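Local coordinates for protein hemoglobin component VII (Tokunagayusurika akamusi, PDB 1X46) that binds heme b and probably carries or stores oxygen as a larval midge hemoglobin of the globin family, at residues A[29-34]-A[50-55]; A[35-40]-A[109-114]; A[42-47]-A[62-67]. One frame throughout, in Å; residues are numbered along the deposited sequence.

Interaction 1: A[29-34]-A[50-55]; sequences ILYNFF and KDLESL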
loop_
_atom_site.group_PDB
_atom_site.type_symbol
_atom_site.label_atom_id
_atom_site.label_comp_id
_atom_site.label_asym_id
_atom_site.label_seq_id
_atom_site.Cartn_x
_atom_site.Cartn_y
_atom_site.Cartn_z
ATOM N N ILE A 29 -2.966 -8.703 5.333
ATOM C CA ILE A 29 -3.128 -7.639 4.331
ATOM C C ILE A 29 -2.914 -8.222 2.936
ATOM O O ILE A 29 -3.697 -7.948 2.007
ATOM C CB ILE A 29 -2.090 -6.500 4.589
ATOM C CG1 ILE A 29 -2.475 -5.705 5.842
ATOM C CG2 ILE A 29 -1.985 -5.569 3.346
ATOM C CD1 ILE A 29 -1.330 -4.845 6.374
ATOM N N LEU A 30 -1.873 -9.036 2.757
ATOM C CA LEU A 30 -1.622 -9.628 1.444
ATOM C C LEU A 30 -2.707 -10.598 1.036
ATOM O O LEU A 30 -3.142 -10.623 -0.136
ATOM C CB LEU A 30 -0.227 -10.300 1.360
ATOM C CG LEU A 30 0.212 -10.816 -0.012
ATOM C CD1 LEU A 30 0.234 -9.653 -1.023
ATOM C CD2 LEU A 30 1.613 -11.481 0.078
ATOM N N TYR A 31 -3.121 -11.445 1.983
ATOM C CA TYR A 31 -4.228 -12.346 1.693
ATOM C C TYR A 31 -5.474 -11.560 1.257
ATOM O O TYR A 31 -6.103 -11.951 0.260
ATOM C CB TYR A 31 -4.522 -13.205 2.925
ATOM C CG TYR A 31 -5.744 -14.064 2.763
ATOM C CD1 TYR A 31 -5.643 -15.352 2.259
ATOM C CD2 TYR A 31 -7.002 -13.580 3.129
ATOM C CE1 TYR A 31 -6.770 -16.153 2.117
ATOM C CE2 TYR A 31 -8.140 -14.384 2.971
ATOM C CZ TYR A 31 -7.988 -15.662 2.470
ATOM O OH TYR A 31 -9.077 -16.493 2.316
ATOM N N ASN A 32 -5.780 -10.458 1.947
ATOM C CA ASN A 32 -6.957 -9.674 1.582
ATOM C C ASN A 32 -6.845 -9.104 0.175
ATOM O O ASN A 32 -7.802 -9.094 -0.600
ATOM C CB ASN A 32 -7.181 -8.574 2.590
ATOM C CG ASN A 32 -8.410 -7.776 2.295
ATOM O OD1 ASN A 32 -9.529 -8.301 2.353
ATOM N ND2 ASN A 32 -8.225 -6.507 1.996
ATOM N N PHE A 33 -5.659 -8.648 -0.177
ATOM C CA PHE A 33 -5.416 -8.116 -1.509
ATOM C C PHE A 33 -5.639 -9.177 -2.560
ATOM O O PHE A 33 -6.403 -8.936 -3.505
ATOM C CB PHE A 33 -3.988 -7.511 -1.566
ATOM C CG PHE A 33 -3.581 -7.034 -2.946
ATOM C CD1 PHE A 33 -4.427 -6.231 -3.700
ATOM C CD2 PHE A 33 -2.341 -7.415 -3.497
ATOM C CE1 PHE A 33 -4.050 -5.789 -4.982
ATOM C CE2 PHE A 33 -1.960 -6.991 -4.777
ATOM C CZ PHE A 33 -2.813 -6.154 -5.515
ATOM N N PHE A 34 -5.024 -10.362 -2.420
ATOM C CA PHE A 34 -5.174 -11.389 -3.429
ATOM C C PHE A 34 -6.596 -11.964 -3.453
ATOM O O PHE A 34 -7.065 -12.345 -4.527
ATOM C CB PHE A 34 -4.158 -12.517 -3.162
ATOM C CG PHE A 34 -2.719 -12.161 -3.519
ATOM C CD1 PHE A 34 -2.406 -11.064 -4.328
ATOM C CD2 PHE A 34 -1.698 -12.972 -3.065
ATOM C CE1 PHE A 34 -1.084 -10.779 -4.646
ATOM C CE2 PHE A 34 -0.373 -12.720 -3.380
ATOM C CZ PHE A 34 -0.048 -11.630 -4.160
ATOM N N LYS A 50 -1.281 -20.826 -7.725
ATOM C CA LYS A 50 -1.341 -21.547 -6.474
ATOM C C LYS A 50 -2.649 -21.208 -5.768
ATOM O O LYS A 50 -3.216 -20.135 -5.964
ATOM C CB LYS A 50 -0.142 -21.193 -5.583
ATOM C CG LYS A 50 1.220 -21.418 -6.272
ATOM C CD LYS A 50 2.340 -21.748 -5.282
ATOM C CE LYS A 50 3.704 -21.894 -5.991
ATOM N NZ LYS A 50 3.837 -23.135 -6.793
ATOM N N ASP A 51 -3.148 -22.127 -4.963
ATOM C CA ASP A 51 -4.368 -21.858 -4.230
ATOM C C ASP A 51 -4.116 -20.903 -3.057
ATOM O O ASP A 51 -3.211 -21.124 -2.253
ATOM C CB ASP A 51 -4.937 -23.178 -3.730
ATOM C CG ASP A 51 -6.354 -23.065 -3.303
ATOM O OD1 ASP A 51 -6.582 -22.655 -2.148
ATOM O OD2 ASP A 51 -7.300 -23.398 -4.036
ATOM N N LEU A 52 -4.907 -19.830 -2.977
ATOM C CA LEU A 52 -4.638 -18.835 -1.954
ATOM C C LEU A 52 -4.757 -19.400 -0.560
ATOM O O LEU A 52 -4.024 -18.985 0.321
ATOM C CB LEU A 52 -5.541 -17.623 -2.123
ATOM C CG LEU A 52 -5.294 -16.456 -1.184
ATOM C CD1 LEU A 52 -3.854 -15.883 -1.294
ATOM C CD2 LEU A 52 -6.369 -15.421 -1.476
ATOM N N GLU A 53 -5.674 -20.358 -0.362
ATOM C CA GLU A 53 -5.861 -20.946 0.954
ATOM C C GLU A 53 -4.651 -21.766 1.391
ATOM O O GLU A 53 -4.393 -21.897 2.594
ATOM C CB GLU A 53 -7.140 -21.785 1.003
ATOM C CG GLU A 53 -8.445 -20.999 0.791
ATOM C CD GLU A 53 -8.597 -19.806 1.731
ATOM O OE1 GLU A 53 -8.503 -19.967 2.964
ATOM O OE2 GLU A 53 -8.772 -18.700 1.202
ATOM N N SER A 54 -3.909 -22.310 0.414
ATOM C CA SER A 54 -2.680 -23.076 0.647
ATOM C C SER A 54 -1.506 -22.162 0.934
ATOM O O SER A 54 -0.615 -22.505 1.697
ATOM C CB SER A 54 -2.328 -23.901 -0.603
ATOM O OG SER A 54 -3.364 -24.813 -0.910
ATOM N N LEU A 55 -1.488 -21.008 0.284
ATOM C CA LEU A 55 -0.362 -20.075 0.439
ATOM C C LEU A 55 -0.254 -19.420 1.822
ATOM O O LEU A 55 0.860 -19.161 2.319
ATOM C CB LEU A 55 -0.439 -18.989 -0.634
ATOM C CG LEU A 55 -0.060 -19.393 -2.050
ATOM C CD1 LEU A 55 -0.515 -18.307 -3.033
ATOM C CD2 LEU A 55 1.456 -19.608 -2.190
#
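The phenol of Y31 donates a very short hydrogen bond to the carboxylate of E53, 2.5 Å from Y31 OH to E53 OE2. The acceptor lies in the plane of the ring, beyond its edge, while the carboxylate itself stands almost square to that plane, at 88°. E53 leaves the backbone heading away from helix 26-36, and it is the bend at chi2 (-53°) that folds its chain back so that OE2 can meet the phenol. Under this polar link runs an apolar one. L52 sets its CG 3.6 Å from Y31 CE1, and its CD2 methyl lies against the same side of the ring, whose other neighbours include K56 in a cation-pi contact. In globin terms, helix 26-36 corresponds to the B helix, and the short helix 52-55 follows the loop that leads from the heme edge toward the distal helix 59-78; the pair joins this short helix to the outer side of helix 26-36. The other methyl of L52 reaches deeper: L52 CD1 is 3.9 Å from F34 CB and meets the F34 ring at its edge. One face of that ring is taken by L30 CD1, and F44 of the heme pocket packs with it edge-to-face. At the start of the short helix D51 serves as N-cap, its OD1 accepting a weak bond of 3.0 Å from E53 N.

Interaction 2: A[35-40]-A[109-114]; sequences KSYPAS and FEEFET. With HEM (protoporphyrin IX containing Fe), chain B.
E111 lays its aliphatic chain across the ring of Y37. Its CB sits above the middle of the ring, 3.5 Å from the Y37 centroid and only 9° off the normal, a well-formed CH-pi contact. Next along the chain, E111 CG comes over the CE1 side, 3.4 Å from Y37 CE1. The chain stays extended beyond CG (chi2 169°), which carries E111 CD along the ring toward Y37 CD1, with the carboxylate only 24° from parallel to the ring. At the tip, E111 OE1 receives a hydrogen bond from H108 ND1 and one from each of two waters; the first water is 2.7 Å from E111 OE1. Both waters also bond S40 OG, one accepting from it and one donating to it. S40 OG and E111 OE1 themselves stay 4.0 Å apart. This is where the turn between helices 26-36 and 38-41, the B and C helices of the globin fold, leans on helix 106-123, the G helix. Y37, the residue at that turn, has the E111 backbone as neighbour too, with Y37 CE2 3.2 Å from E111 O, and its hydroxyl touches a methyl, Y37 OH lying 3.5 Å from T114 CG2. On the inner side of the same helix, F112 places one ring face over the heme vinyl atom CAB, while F109 CE1 approaches HEM CHC at 3.6 Å.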
loop_
_atom_site.group_PDB
_atom_site.type_symbol
_atom_site.label_atom_id
_atom_site.label_comp_id
_atom_site.label_asym_id
_atom_site.label_seq_id
_atom_site.Cartn_x
_atom_site.Cartn_y
_atom_site.Cartn_z
ATOM N N LYS A 35 -7.254 -12.061 -2.296
ATOM C CA LYS A 35 -8.654 -12.533 -2.250
ATOM C C LYS A 35 -9.542 -11.564 -3.041
ATOM O O LYS A 35 -10.400 -12.016 -3.818
ATOM C CB LYS A 35 -9.136 -12.714 -0.802
ATOM C CG LYS A 35 -10.491 -13.397 -0.671
ATOM C CD LYS A 35 -10.373 -14.921 -0.802
ATOM C CE LYS A 35 -11.701 -15.592 -0.463
ATOM N NZ LYS A 35 -12.468 -16.013 -1.677
ATOM N N SER A 36 -9.311 -10.264 -2.877
ATOM C CA SER A 36 -10.113 -9.257 -3.538
ATOM C C SER A 36 -9.752 -9.115 -5.014
ATOM O O SER A 36 -10.605 -8.745 -5.849
ATOM C CB SER A 36 -9.914 -7.917 -2.879
ATOM O OG SER A 36 -10.414 -7.956 -1.557
ATOM N N TYR A 37 -8.492 -9.389 -5.359
ATOM C CA TYR A 37 -7.955 -9.260 -6.715
ATOM C C TYR A 37 -7.140 -10.485 -7.130
ATOM O O TYR A 37 -5.912 -10.425 -7.259
ATOM C CB TYR A 37 -7.128 -7.953 -6.862
ATOM C CG TYR A 37 -8.042 -6.785 -6.643
ATOM C CD1 TYR A 37 -8.891 -6.338 -7.672
ATOM C CD2 TYR A 37 -8.145 -6.187 -5.397
ATOM C CE1 TYR A 37 -9.802 -5.297 -7.439
ATOM C CE2 TYR A 37 -9.032 -5.153 -5.167
ATOM C CZ TYR A 37 -9.850 -4.699 -6.205
ATOM O OH TYR A 37 -10.741 -3.680 -5.964
ATOM N N PRO A 38 -7.800 -11.613 -7.369
ATOM C CA PRO A 38 -7.060 -12.811 -7.816
ATOM C C PRO A 38 -6.202 -12.590 -9.066
ATOM O O PRO A 38 -5.137 -13.199 -9.214
ATOM C CB PRO A 38 -8.175 -13.866 -8.025
ATOM C CG PRO A 38 -9.307 -13.359 -7.170
ATOM C CD PRO A 38 -9.235 -11.877 -7.155
ATOM N N ALA A 39 -6.638 -11.721 -9.977
ATOM C CA ALA A 39 -5.850 -11.430 -11.180
ATOM C C ALA A 39 -4.497 -10.792 -10.852
ATOM O O ALA A 39 -3.536 -10.927 -11.634
ATOM C CB ALA A 39 -6.641 -10.544 -12.123
ATOM N N SER A 40 -4.400 -10.121 -9.708
ATOM C CA SER A 40 -3.095 -9.599 -9.285
ATOM C C SER A 40 -2.155 -10.712 -8.832
ATOM O O SER A 40 -0.963 -10.679 -9.127
ATOM C CB SER A 40 -3.310 -8.603 -8.176
ATOM O OG SER A 40 -4.075 -7.555 -8.715
ATOM N N PHE A 109 -2.645 -0.388 -8.854
ATOM C CA PHE A 109 -2.377 0.317 -7.584
ATOM C C PHE A 109 -3.652 0.764 -6.897
ATOM O O PHE A 109 -3.808 0.625 -5.684
ATOM C CB PHE A 109 -1.369 1.460 -7.780
ATOM C CG PHE A 109 0.069 0.985 -7.796
ATOM C CD1 PHE A 109 0.718 0.646 -6.606
ATOM C CD2 PHE A 109 0.760 0.854 -8.999
ATOM C CE1 PHE A 109 2.020 0.191 -6.606
ATOM C CE2 PHE A 109 2.083 0.405 -9.014
ATOM C CZ PHE A 109 2.721 0.074 -7.836
ATOM N N GLU A 110 -4.614 1.251 -7.678
ATOM C CA GLU A 110 -5.891 1.634 -7.101
ATOM C C GLU A 110 -6.629 0.435 -6.483
ATOM O O GLU A 110 -7.291 0.592 -5.463
ATOM C CB GLU A 110 -6.790 2.290 -8.157
ATOM C CG GLU A 110 -6.291 3.634 -8.671
ATOM C CD GLU A 110 -7.272 4.287 -9.639
ATOM O OE1 GLU A 110 -8.234 3.626 -10.098
ATOM O OE2 GLU A 110 -7.099 5.490 -9.904
ATOM N N GLU A 111 -6.482 -0.744 -7.103
ATOM C CA GLU A 111 -7.088 -1.972 -6.574
ATOM C C GLU A 111 -6.465 -2.309 -5.212
ATOM O O GLU A 111 -7.173 -2.694 -4.277
ATOM C CB GLU A 111 -6.897 -3.108 -7.574
ATOM C CG GLU A 111 -7.747 -2.930 -8.822
ATOM C CD GLU A 111 -7.383 -3.893 -9.930
ATOM O OE1 GLU A 111 -6.253 -4.477 -9.916
ATOM O OE2 GLU A 111 -8.250 -4.102 -10.829
ATOM N N PHE A 112 -5.146 -2.127 -5.113
ATOM C CA PHE A 112 -4.457 -2.364 -3.835
ATOM C C PHE A 112 -4.993 -1.392 -2.782
ATOM O O PHE A 112 -5.278 -1.767 -1.641
ATOM C CB PHE A 112 -2.929 -2.202 -4.006
ATOM C CG PHE A 112 -2.170 -2.494 -2.740
ATOM C CD1 PHE A 112 -1.679 -3.768 -2.514
ATOM C CD2 PHE A 112 -2.006 -1.510 -1.754
ATOM C CE1 PHE A 112 -1.005 -4.064 -1.329
ATOM C CE2 PHE A 112 -1.325 -1.795 -0.564
ATOM C CZ PHE A 112 -0.843 -3.101 -0.370
ATOM N N GLU A 113 -5.166 -0.127 -3.163
ATOM C CA GLU A 113 -5.784 0.859 -2.276
ATOM C C GLU A 113 -7.193 0.427 -1.829
ATOM O O GLU A 113 -7.526 0.508 -0.660
ATOM C CB GLU A 113 -5.811 2.230 -2.959
ATOM C CG GLU A 113 -6.653 3.274 -2.234
ATOM C CD GLU A 113 -6.827 4.592 -3.002
ATOM O OE1 GLU A 113 -6.517 4.668 -4.187
ATOM O OE2 GLU A 113 -7.371 5.546 -2.386
ATOM N N THR A 114 -8.022 0.015 -2.786
ATOM C CA THR A 114 -9.377 -0.418 -2.478
ATOM C C THR A 114 -9.414 -1.550 -1.459
ATOM O O THR A 114 -10.162 -1.481 -0.455
ATOM C CB THR A 114 -10.084 -0.814 -3.776
ATOM O OG1 THR A 114 -10.241 0.376 -4.589
ATOM C CG2 THR A 114 -11.508 -1.317 -3.486
HETATM C CHA HEM B . 7.372 -7.118 -6.022
HETATM C CHB HEM B . 6.270 -3.475 -3.018
HETATM C CHC HEM B . 1.944 -3.055 -5.153
HETATM C CHD HEM B . 3.009 -6.693 -8.147
HETATM C C1A HEM B . 7.413 -6.219 -4.995
HETATM C C2A HEM B . 8.503 -6.093 -4.051
HETATM C C3A HEM B . 8.180 -5.094 -3.236
HETATM C C4A HEM B . 6.932 -4.512 -3.643
HETATM C CMA HEM B . 9.036 -4.581 -2.057
HETATM C CAA HEM B . 9.738 -7.045 -3.960
HETATM C CBA HEM B . 10.853 -6.816 -5.000
HETATM C CGA HEM B . 11.508 -5.473 -4.781
HETATM O O1A HEM B . 11.507 -4.643 -5.712
HETATM O O2A HEM B . 12.040 -5.221 -3.664
HETATM C C1B HEM B . 4.991 -3.070 -3.288
HETATM C C2B HEM B . 4.237 -2.047 -2.602
HETATM C C3B HEM B . 3.029 -1.933 -3.199
HETATM C C4B HEM B . 3.019 -2.879 -4.299
HETATM C CMB HEM B . 4.774 -1.266 -1.371
HETATM C CAB HEM B . 1.812 -1.027 -2.902
HETATM C CBB HEM B . 1.803 -0.040 -2.007
HETATM C C1C HEM B . 1.833 -3.991 -6.141
HETATM C C2C HEM B . 0.692 -4.213 -7.025
HETATM C C3C HEM B . 0.975 -5.238 -7.826
HETATM C C4C HEM B . 2.321 -5.681 -7.521
HETATM C CMC HEM B . -0.612 -3.378 -7.007
HETATM C CAC HEM B . 0.077 -5.844 -8.936
HETATM C C1D HEM B . 4.289 -7.088 -7.875
HETATM C C2D HEM B . 4.967 -8.147 -8.576
HETATM C C3D HEM B . 6.312 -8.269 -7.927
HETATM C C4D HEM B . 6.299 -7.296 -6.861
HETATM C CMD HEM B . 4.407 -8.971 -9.754
HETATM C CAD HEM B . 7.426 -9.274 -8.317
HETATM C CBD HEM B . 7.176 -10.634 -7.675
HETATM C CGD HEM B . 8.198 -11.642 -8.164
HETATM O O1D HEM B . 9.286 -11.237 -8.634
HETATM O O2D HEM B . 7.907 -12.860 -8.104
HETATM N NA HEM B . 6.484 -5.238 -4.728
HETATM N NB HEM B . 4.198 -3.583 -4.318
HETATM N NC HEM B . 2.823 -4.896 -6.479
HETATM N ND HEM B . 5.113 -6.572 -6.866
HETATM FE FE HEM B . 4.657 -5.067 -5.601
HETATM O O HOH W 1 -4.097 -4.880 -8.267
HETATM O O HOH W 2 -5.974 -7.126 -10.608
HETATM O O HOH W 3 3.747 -6.437 -4.327
#

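Interaction 3: A[42-47]-A[62-67]; sequences AKFSAF and ALHATR. With HEM (protoporphyrin IX containing Fe), chain B.
F44 meets H64 over the distal side of the heme. Just before it, K43 brings its backbone oxygen against the heme methyl CMD. The F44 ring lies with one face on pyrrole D, F44 CZ 3.3 Å from HEM CHD, and turns its CE1 edge to the face of H64. This edge-to-face pair has planes 73° apart and brings F44 CE1 within 3.2 Å of H64 NE2. Were F44 an alanine here, the H64 face would lose its flanking edge and the imidazole would probably be freer to turn. S45 then uses its backbone N to bond a heme propionate, 3.2 Å from HEM O2D, and F47 sets its ring edge against H64 CB, 3.7 Å from F47 CZ. H64 reaches from helix 59-78 toward the iron because its chi1 of -171° swings the ring out past the helix backbone, its CE1 edge coming near HEM C1A. H64 NE2 is 2.7 Å from a water that is itself 2.1 Å from the heme iron, opposite the axial H99. The place is that of the distal histidine of globins. F44 against the ring and F47 against CB probably help to keep the imidazole where it can hydrogen-bond the iron's sixth ligand, here water and, as in related globins, probably oxygen.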
loop_
_atom_site.group_PDB
_atom_site.type_symbol
_atom_site.label_atom_id
_atom_site.label_comp_id
_atom_site.label_asym_id
_atom_site.label_seq_id
_atom_site.Cartn_x
_atom_site.Cartn_y
_atom_site.Cartn_z
ATOM N N ALA A 42 -1.945 -13.598 -10.032
ATOM C CA ALA A 42 -1.452 -14.249 -11.226
ATOM C C ALA A 42 -0.176 -13.612 -11.800
ATOM O O ALA A 42 0.466 -14.195 -12.669
ATOM C CB ALA A 42 -2.549 -14.253 -12.316
ATOM N N LYS A 43 0.186 -12.427 -11.318
ATOM C CA LYS A 43 1.420 -11.768 -11.781
ATOM C C LYS A 43 2.670 -12.221 -11.029
ATOM O O LYS A 43 3.810 -11.965 -11.472
ATOM C CB LYS A 43 1.272 -10.256 -11.660
ATOM C CG LYS A 43 0.069 -9.713 -12.401
ATOM C CD LYS A 43 0.161 -8.213 -12.575
ATOM C CE LYS A 43 -1.056 -7.682 -13.295
ATOM N NZ LYS A 43 -0.855 -7.805 -14.760
ATOM N N PHE A 44 2.474 -12.864 -9.883
ATOM C CA PHE A 44 3.605 -13.193 -8.998
ATOM C C PHE A 44 4.238 -14.535 -9.290
ATOM O O PHE A 44 3.550 -15.538 -9.321
ATOM C CB PHE A 44 3.181 -13.156 -7.534
ATOM C CG PHE A 44 2.875 -11.779 -7.026
ATOM C CD1 PHE A 44 3.768 -11.107 -6.181
ATOM C CD2 PHE A 44 1.715 -11.125 -7.431
ATOM C CE1 PHE A 44 3.485 -9.838 -5.719
ATOM C CE2 PHE A 44 1.445 -9.853 -6.975
ATOM C CZ PHE A 44 2.327 -9.209 -6.127
ATOM N N SER A 45 5.561 -14.570 -9.432
ATOM C CA SER A 45 6.257 -15.819 -9.706
ATOM C C SER A 45 6.039 -16.882 -8.632
ATOM O O SER A 45 5.886 -18.069 -8.947
ATOM C CB SER A 45 7.762 -15.594 -9.906
ATOM O OG SER A 45 7.972 -14.687 -10.963
ATOM N N ALA A 46 6.001 -16.464 -7.368
ATOM C CA ALA A 46 5.841 -17.409 -6.283
ATOM C C ALA A 46 4.386 -17.831 -6.056
ATOM O O ALA A 46 4.153 -18.828 -5.396
ATOM C CB ALA A 46 6.423 -16.853 -4.960
ATOM N N PHE A 47 3.438 -17.060 -6.578
ATOM C CA PHE A 47 2.012 -17.271 -6.238
ATOM C C PHE A 47 1.079 -17.614 -7.392
ATOM O O PHE A 47 -0.022 -18.117 -7.145
ATOM C CB PHE A 47 1.473 -16.053 -5.470
ATOM C CG PHE A 47 2.394 -15.596 -4.357
ATOM C CD1 PHE A 47 2.875 -16.506 -3.401
ATOM C CD2 PHE A 47 2.770 -14.275 -4.298
ATOM C CE1 PHE A 47 3.732 -16.075 -2.367
ATOM C CE2 PHE A 47 3.643 -13.833 -3.293
ATOM C CZ PHE A 47 4.130 -14.739 -2.346
ATOM N N ALA A 62 4.566 -15.087 3.573
ATOM C CA ALA A 62 4.950 -14.124 4.594
ATOM C C ALA A 62 6.143 -13.289 4.091
ATOM O O ALA A 62 6.233 -12.112 4.393
ATOM C CB ALA A 62 5.349 -14.849 5.873
ATOM N N LEU A 63 7.044 -13.916 3.333
ATOM C CA LEU A 63 8.192 -13.173 2.823
ATOM C C LEU A 63 7.734 -11.987 1.955
ATOM O O LEU A 63 8.148 -10.842 2.186
ATOM C CB LEU A 63 9.134 -14.106 2.056
ATOM C CG LEU A 63 10.299 -13.379 1.348
ATOM C CD1 LEU A 63 11.181 -12.522 2.290
ATOM C CD2 LEU A 63 11.123 -14.470 0.618
ATOM N N HIS A 64 6.850 -12.238 0.985
ATOM C CA HIS A 64 6.426 -11.143 0.125
ATOM C C HIS A 64 5.595 -10.096 0.925
ATOM O O HIS A 64 5.736 -8.885 0.723
ATOM C CB HIS A 64 5.634 -11.596 -1.099
ATOM C CG HIS A 64 5.419 -10.464 -2.022
ATOM N ND1 HIS A 64 6.471 -9.895 -2.704
ATOM C CD2 HIS A 64 4.358 -9.643 -2.201
ATOM C CE1 HIS A 64 6.042 -8.823 -3.343
ATOM N NE2 HIS A 64 4.777 -8.629 -3.031
ATOM N N ALA A 65 4.725 -10.596 1.800
ATOM C CA ALA A 65 3.920 -9.720 2.636
ATOM C C ALA A 65 4.802 -8.768 3.447
ATOM O O ALA A 65 4.532 -7.559 3.535
ATOM C CB ALA A 65 2.995 -10.555 3.552
ATOM N N THR A 66 5.874 -9.323 4.010
ATOM C CA THR A 66 6.835 -8.530 4.770
ATOM C C THR A 66 7.574 -7.523 3.914
ATOM O O THR A 66 7.810 -6.384 4.366
ATOM C CB THR A 66 7.801 -9.494 5.500
ATOM O OG1 THR A 66 7.020 -10.323 6.349
ATOM C CG2 THR A 66 8.765 -8.723 6.455
ATOM N N ARG A 67 7.955 -7.927 2.697
ATOM C CA ARG A 67 8.600 -6.995 1.773
ATOM C C ARG A 67 7.713 -5.783 1.469
ATOM O O ARG A 67 8.209 -4.652 1.482
ATOM C CB ARG A 67 8.978 -7.709 0.471
ATOM C CG ARG A 67 10.134 -8.666 0.661
ATOM C CD ARG A 67 10.448 -9.484 -0.605
ATOM N NE ARG A 67 11.743 -10.140 -0.462
ATOM C CZ ARG A 67 12.114 -11.259 -1.052
ATOM N NH1 ARG A 67 11.291 -11.909 -1.888
ATOM N NH2 ARG A 67 13.337 -11.729 -0.782
HETATM C CHA HEM B . 7.372 -7.118 -6.022
HETATM C CHB HEM B . 6.270 -3.475 -3.018
HETATM C CHC HEM B . 1.944 -3.055 -5.153
HETATM C CHD HEM B . 3.009 -6.693 -8.147
HETATM C C1A HEM B . 7.413 -6.219 -4.995
HETATM C C2A HEM B . 8.503 -6.093 -4.051
HETATM C C3A HEM B . 8.180 -5.094 -3.236
HETATM C C4A HEM B . 6.932 -4.512 -3.643
HETATM C CMA HEM B . 9.036 -4.581 -2.057
HETATM C CAA HEM B . 9.738 -7.045 -3.960
HETATM C CBA HEM B . 10.853 -6.816 -5.000
HETATM C CGA HEM B . 11.508 -5.473 -4.781
HETATM O O1A HEM B . 11.507 -4.643 -5.712
HETATM O O2A HEM B . 12.040 -5.221 -3.664
HETATM C C1B HEM B . 4.991 -3.070 -3.288
HETATM C C2B HEM B . 4.237 -2.047 -2.602
HETATM C C3B HEM B . 3.029 -1.933 -3.199
HETATM C C4B HEM B . 3.019 -2.879 -4.299
HETATM C CMB HEM B . 4.774 -1.266 -1.371
HETATM C CAB HEM B . 1.812 -1.027 -2.902
HETATM C CBB HEM B . 1.803 -0.040 -2.007
HETATM C C1C HEM B . 1.833 -3.991 -6.141
HETATM C C2C HEM B . 0.692 -4.213 -7.025
HETATM C C3C HEM B . 0.975 -5.238 -7.826
HETATM C C4C HEM B . 2.321 -5.681 -7.521
HETATM C CMC HEM B . -0.612 -3.378 -7.007
HETATM C CAC HEM B . 0.077 -5.844 -8.936
HETATM C C1D HEM B . 4.289 -7.088 -7.875
HETATM C C2D HEM B . 4.967 -8.147 -8.576
HETATM C C3D HEM B . 6.312 -8.269 -7.927
HETATM C C4D HEM B . 6.299 -7.296 -6.861
HETATM C CMD HEM B . 4.407 -8.971 -9.754
HETATM C CAD HEM B . 7.426 -9.274 -8.317
HETATM C CBD HEM B . 7.176 -10.634 -7.675
HETATM C CGD HEM B . 8.198 -11.642 -8.164
HETATM O O1D HEM B . 9.286 -11.237 -8.634
HETATM O O2D HEM B . 7.907 -12.860 -8.104
HETATM N NA HEM B . 6.484 -5.238 -4.728
HETATM N NB HEM B . 4.198 -3.583 -4.318
HETATM N NC HEM B . 2.823 -4.896 -6.479
HETATM N ND HEM B . 5.113 -6.572 -6.866
HETATM FE FE HEM B . 4.657 -5.067 -5.601
HETATM O O HOH W 3 3.747 -6.437 -4.327
#

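The three contacts illustrate how a globin combines near and distant parts of the chain around its heme. Between centres, interactions 1 and 3 are about 9 Å apart, interactions 1 and 2 about 12 Å, and interactions 2 and 3 about 14 Å. Helix 26-36 serves both interaction 1 and interaction 2. Along the chain the segments of interaction 1 alternate with those of each of the others, whereas both segments of interaction 3 fall between 35-40 and 109-114. F34 and F47 pack together where interactions 1 and 3 meet, and F33 bridges to S40 and F112 of interaction 2. Interactions 2 and 3 meet at the heme without packing on each other, and interaction 1 lies behind both, farther from the ligand.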